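Local coordinates for uncharacterized protein (Parabacteroides merdae, PDB 4R7F) that is of unknown function but has three immunoglobulin-like domains, one probably related to the first domain of type 9 secretion system plug proteins, at residues S48-C60 with Y74-F86. Residues are numbered along the deposited sequence; the frame is centred on the assembly and turned at random.
Sequences SGYTRYAYNVVHC and YMNGFQGTTIDDF
A G1 beta bulge joins Tyr55 to Gly80 and Thr81 where 53-60 pairs antiparallel with the short edge strand 81-82, and it illustrates how side chains can prolong an edge once backbone pairing stops. Tyr55 N bonds to Thr81 O at 3.0 Å, while Tyr55 O takes Gly80 N at 2.9 Å and, weakly, Thr81 N; Ile83 N closes on Tyr53 O. Beyond the bulge the side-chain amide of Gln79 takes the place of a partner peptide group: OE1 accepts Val57 N on a lone pair at 2.9 Å, nearly straight (165°), and NE2 returns a bond to Val57 O. Tyr74 OH reaches that same oxygen at 2.7 Å from the opposite face of its carbonyl plane. With Tyr74 CG between backbone N and carbonyl carbon (chi1 61°), His59 CB sits over one face of the Tyr74 ring in a CH-pi contact, 3.6 Å from the ring centroid. A leucine here, lacking hydroxyl and ring, would probably leave Val57 O to Gln79 NE2 alone and open a gap beneath His59 CB. At the other end, Tyr50 and Phe86 form an offset stack, centroids 4.1 Å apart. Strand 114-122 pairs along the other edge of 53-60, and Leu101 and Leu103 of strand 96-103 pack against Tyr55, consistent with one of the protein's immunoglobulin-like sandwiches.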
loop_
_atom_site.group_PDB
_atom_site.type_symbol
_atom_site.label_atom_id
_atom_site.label_comp_id
_atom_site.label_asym_id
_atom_site.label_seq_id
_atom_site.Cartn_x
_atom_site.Cartn_y
_atom_site.Cartn_z
ATOM N N SER A 48 -11.879 29.563 25.637
ATOM C CA SER A 48 -10.626 29.689 26.395
ATOM C C SER A 48 -10.648 28.773 27.614
ATOM O O SER A 48 -9.606 28.257 28.027
ATOM C CB SER A 48 -10.371 31.146 26.806
ATOM O OG SER A 48 -11.516 31.956 26.585
ATOM N N GLY A 49 -11.840 28.576 28.177
ATOM C CA GLY A 49 -12.014 27.683 29.311
ATOM C C GLY A 49 -11.232 26.384 29.181
ATOM O O GLY A 49 -11.276 25.706 28.134
ATOM N N TYR A 50 -10.462 26.070 30.226
ATOM C CA TYR A 50 -10.152 24.685 30.526
ATOM C C TYR A 50 -11.446 24.132 31.122
ATOM O O TYR A 50 -12.163 24.820 31.889
ATOM C CB TYR A 50 -8.976 24.485 31.502
ATOM C CG TYR A 50 -8.862 23.032 31.955
ATOM C CD1 TYR A 50 -8.858 22.001 31.008
ATOM C CD2 TYR A 50 -8.794 22.678 33.318
ATOM C CE1 TYR A 50 -8.784 20.665 31.383
ATOM C CE2 TYR A 50 -8.716 21.331 33.702
ATOM C CZ TYR A 50 -8.714 20.324 32.721
ATOM O OH TYR A 50 -8.651 18.970 33.014
ATOM N N THR A 51 -11.743 22.901 30.722
ATOM C CA THR A 51 -12.948 22.201 31.093
ATOM C C THR A 51 -12.515 20.803 31.488
ATOM O O THR A 51 -11.578 20.257 30.900
ATOM C CB THR A 51 -13.879 22.146 29.874
ATOM O OG1 THR A 51 -14.230 23.478 29.494
ATOM C CG2 THR A 51 -15.142 21.340 30.149
ATOM N N ARG A 52 -13.173 20.228 32.488
ATOM C CA ARG A 52 -12.843 18.876 32.951
ATOM C C ARG A 52 -13.695 17.872 32.193
ATOM O O ARG A 52 -14.909 17.834 32.384
ATOM C CB ARG A 52 -13.115 18.723 34.456
ATOM C CG ARG A 52 -12.217 19.550 35.361
ATOM C CD ARG A 52 -10.850 18.908 35.561
ATOM N NE ARG A 52 -10.854 17.952 36.669
ATOM C CZ ARG A 52 -9.768 17.379 37.186
ATOM N NH1 ARG A 52 -8.556 17.645 36.705
ATOM N NH2 ARG A 52 -9.896 16.523 38.193
ATOM N N TYR A 53 -13.072 17.076 31.323
ATOM C CA TYR A 53 -13.806 15.999 30.666
ATOM C C TYR A 53 -13.399 14.654 31.233
ATOM O O TYR A 53 -12.227 14.424 31.528
ATOM C CB TYR A 53 -13.560 15.968 29.158
ATOM C CG TYR A 53 -13.898 17.227 28.405
ATOM C CD1 TYR A 53 -15.216 17.615 28.201
ATOM C CD2 TYR A 53 -12.890 17.998 27.815
ATOM C CE1 TYR A 53 -15.525 18.768 27.469
ATOM C CE2 TYR A 53 -13.189 19.144 27.076
ATOM C CZ TYR A 53 -14.500 19.532 26.920
ATOM O OH TYR A 53 -14.764 20.687 26.217
ATOM N N ALA A 54 -14.384 13.772 31.360
ATOM C CA ALA A 54 -14.179 12.408 31.795
ATOM C C ALA A 54 -14.833 11.413 30.802
ATOM O O ALA A 54 -15.716 11.780 30.040
ATOM C CB ALA A 54 -14.779 12.243 33.187
ATOM N N TYR A 55 -14.429 10.147 30.826
ATOM C CA TYR A 55 -14.992 9.162 29.880
ATOM C C TYR A 55 -15.455 7.851 30.511
ATOM O O TYR A 55 -14.989 7.481 31.575
ATOM C CB TYR A 55 -13.975 8.853 28.779
ATOM C CG TYR A 55 -12.716 8.189 29.264
ATOM C CD1 TYR A 55 -11.681 8.948 29.796
ATOM C CD2 TYR A 55 -12.536 6.814 29.166
ATOM C CE1 TYR A 55 -10.513 8.362 30.240
ATOM C CE2 TYR A 55 -11.355 6.216 29.601
ATOM C CZ TYR A 55 -10.349 7.003 30.148
ATOM O OH TYR A 55 -9.168 6.467 30.608
ATOM N N ASN A 56 -16.399 7.188 29.833
ATOM C CA ASN A 56 -16.793 5.813 30.106
ATOM C C ASN A 56 -16.460 4.881 28.943
ATOM O O ASN A 56 -16.582 5.257 27.772
ATOM C CB ASN A 56 -18.307 5.693 30.307
ATOM C CG ASN A 56 -18.828 6.592 31.385
ATOM O OD1 ASN A 56 -18.205 6.802 32.427
ATOM N ND2 ASN A 56 -20.000 7.119 31.145
ATOM N N VAL A 57 -16.128 3.640 29.280
ATOM C CA VAL A 57 -15.859 2.600 28.313
ATOM C C VAL A 57 -17.103 1.721 28.176
ATOM O O VAL A 57 -17.624 1.187 29.169
ATOM C CB VAL A 57 -14.630 1.788 28.750
ATOM C CG1 VAL A 57 -14.260 0.737 27.728
ATOM C CG2 VAL A 57 -13.457 2.731 28.956
ATOM N N VAL A 58 -17.593 1.590 26.942
ATOM C CA VAL A 58 -18.746 0.735 26.657
ATOM C C VAL A 58 -18.296 -0.406 25.774
ATOM O O VAL A 58 -17.733 -0.196 24.697
ATOM C CB VAL A 58 -19.891 1.477 25.957
ATOM C CG1 VAL A 58 -21.002 0.508 25.620
ATOM C CG2 VAL A 58 -20.447 2.606 26.827
ATOM N N HIS A 59 -18.528 -1.626 26.238
ATOM C CA HIS A 59 -18.215 -2.763 25.429
ATOM C C HIS A 59 -19.423 -3.103 24.542
ATOM O O HIS A 59 -20.554 -3.202 25.046
ATOM C CB HIS A 59 -17.825 -3.968 26.265
ATOM C CG HIS A 59 -17.342 -5.107 25.430
ATOM N ND1 HIS A 59 -18.179 -6.099 24.968
ATOM C CD2 HIS A 59 -16.126 -5.362 24.895
ATOM C CE1 HIS A 59 -17.482 -6.950 24.238
ATOM N NE2 HIS A 59 -16.241 -6.508 24.153
ATOM N N CYS A 60 -19.155 -3.320 23.238
ATOM C CA CYS A 60 -20.189 -3.573 22.253
ATOM C C CYS A 60 -20.028 -4.887 21.534
ATOM O O CYS A 60 -18.951 -5.432 21.384
ATOM C CB CYS A 60 -20.220 -2.446 21.206
ATOM S SG CYS A 60 -20.487 -0.802 21.898
ATOM N N TYR A 74 -14.763 -6.585 31.272
ATOM C CA TYR A 74 -14.047 -6.111 30.078
ATOM C C TYR A 74 -12.925 -5.147 30.249
ATOM O O TYR A 74 -12.115 -5.044 29.331
ATOM C CB TYR A 74 -14.984 -5.577 29.009
ATOM C CG TYR A 74 -15.855 -4.386 29.349
ATOM C CD1 TYR A 74 -15.355 -3.084 29.314
ATOM C CD2 TYR A 74 -17.216 -4.568 29.600
ATOM C CE1 TYR A 74 -16.192 -2.003 29.554
ATOM C CE2 TYR A 74 -18.060 -3.507 29.835
ATOM C CZ TYR A 74 -17.556 -2.229 29.821
ATOM O OH TYR A 74 -18.441 -1.210 30.054
HETATM N N MSE A 75 -12.854 -4.463 31.390
HETATM C CA MSE A 75 -11.806 -3.461 31.673
HETATM C C MSE A 75 -11.266 -3.622 33.073
HETATM O O MSE A 75 -12.010 -3.994 34.000
HETATM C CB MSE A 75 -12.329 -2.017 31.556
HETATM C CG MSE A 75 -13.449 -1.657 32.551
HETATM SE SE MSE A 75 -14.399 0.048 32.233
HETATM C CE MSE A 75 -12.954 1.324 32.634
ATOM N N ASN A 76 -9.999 -3.278 33.243
ATOM C CA ASN A 76 -9.447 -3.058 34.529
ATOM C C ASN A 76 -9.318 -1.553 34.679
ATOM O O ASN A 76 -8.718 -0.893 33.832
ATOM C CB ASN A 76 -8.110 -3.753 34.687
ATOM C CG ASN A 76 -7.772 -3.972 36.149
ATOM O OD1 ASN A 76 -7.271 -3.072 36.805
ATOM N ND2 ASN A 76 -8.109 -5.148 36.680
ATOM N N GLY A 77 -9.917 -1.008 35.735
ATOM C CA GLY A 77 -9.953 0.432 35.953
ATOM C C GLY A 77 -11.375 0.918 36.120
ATOM O O GLY A 77 -12.326 0.152 35.963
ATOM N N PHE A 78 -11.524 2.206 36.426
ATOM C CA PHE A 78 -12.843 2.766 36.733
ATOM C C PHE A 78 -13.455 3.559 35.575
ATOM O O PHE A 78 -12.760 4.114 34.718
ATOM C CB PHE A 78 -12.766 3.660 37.976
ATOM C CG PHE A 78 -12.148 2.987 39.168
ATOM C CD1 PHE A 78 -12.807 1.940 39.813
ATOM C CD2 PHE A 78 -10.906 3.401 39.653
ATOM C CE1 PHE A 78 -12.240 1.316 40.913
ATOM C CE2 PHE A 78 -10.340 2.782 40.756
ATOM C CZ PHE A 78 -11.008 1.737 41.383
ATOM N N GLN A 79 -14.780 3.599 35.574
ATOM C CA GLN A 79 -15.516 4.513 34.745
ATOM C C GLN A 79 -15.305 5.909 35.276
ATOM O O GLN A 79 -14.997 6.097 36.459
ATOM C CB GLN A 79 -17.008 4.203 34.801
ATOM C CG GLN A 79 -17.406 2.852 34.229
ATOM C CD GLN A 79 -17.303 2.760 32.711
ATOM O OE1 GLN A 79 -16.341 3.248 32.096
ATOM N NE2 GLN A 79 -18.276 2.079 32.100
ATOM N N GLY A 80 -15.493 6.889 34.406
ATOM C CA GLY A 80 -15.467 8.286 34.821
ATOM C C GLY A 80 -14.072 8.828 35.068
ATOM O O GLY A 80 -13.890 9.708 35.884
ATOM N N THR A 81 -13.090 8.324 34.333
ATOM C CA THR A 81 -11.742 8.808 34.470
ATOM C C THR A 81 -11.546 10.164 33.784
ATOM O O THR A 81 -12.110 10.425 32.718
ATOM C CB THR A 81 -10.761 7.823 33.851
ATOM O OG1 THR A 81 -11.098 6.492 34.268
ATOM C CG2 THR A 81 -9.334 8.204 34.231
ATOM N N THR A 82 -10.708 10.989 34.406
ATOM C CA THR A 82 -10.439 12.322 33.870
ATOM C C THR A 82 -9.461 12.282 32.683
ATOM O O THR A 82 -8.592 11.422 32.556
ATOM C CB THR A 82 -9.984 13.323 34.972
ATOM O OG1 THR A 82 -10.969 13.364 36.005
ATOM C CG2 THR A 82 -9.844 14.747 34.424
ATOM N N ILE A 83 -9.678 13.215 31.758
ATOM C CA ILE A 83 -8.791 13.384 30.607
ATOM C C ILE A 83 -7.827 14.521 30.959
ATOM O O ILE A 83 -8.215 15.701 31.011
ATOM C CB ILE A 83 -9.586 13.655 29.317
ATOM C CG1 ILE A 83 -10.577 12.507 29.081
ATOM C CG2 ILE A 83 -8.644 13.789 28.122
ATOM C CD1 ILE A 83 -11.437 12.662 27.837
ATOM N N ASP A 84 -6.583 14.128 31.242
ATOM C CA ASP A 84 -5.600 15.039 31.823
ATOM C C ASP A 84 -4.688 15.627 30.754
ATOM O O ASP A 84 -4.214 16.727 30.911
ATOM C CB ASP A 84 -4.766 14.313 32.904
ATOM C CG ASP A 84 -5.589 13.933 34.135
ATOM O OD1 ASP A 84 -6.585 14.631 34.424
ATOM O OD2 ASP A 84 -5.236 12.944 34.817
ATOM N N ASP A 85 -4.460 14.902 29.656
ATOM C CA ASP A 85 -3.452 15.354 28.688
ATOM C C ASP A 85 -4.038 16.410 27.733
ATOM O O ASP A 85 -4.667 16.090 26.735
ATOM C CB ASP A 85 -2.815 14.161 27.960
ATOM C CG ASP A 85 -1.712 14.570 26.954
ATOM O OD1 ASP A 85 -1.617 15.748 26.509
ATOM O OD2 ASP A 85 -0.943 13.665 26.573
ATOM N N PHE A 86 -3.811 17.676 28.050
ATOM C CA PHE A 86 -4.298 18.766 27.218
ATOM C C PHE A 86 -3.373 19.968 27.148
ATOM O O PHE A 86 -2.521 20.169 28.012
ATOM C CB PHE A 86 -5.663 19.221 27.732
ATOM C CG PHE A 86 -5.595 20.182 28.891
ATOM C CD1 PHE A 86 -5.466 19.716 30.183
ATOM C CD2 PHE A 86 -5.692 21.552 28.682
ATOM C CE1 PHE A 86 -5.419 20.597 31.250
ATOM C CE2 PHE A 86 -5.640 22.447 29.742
ATOM C CZ PHE A 86 -5.500 21.966 31.028
#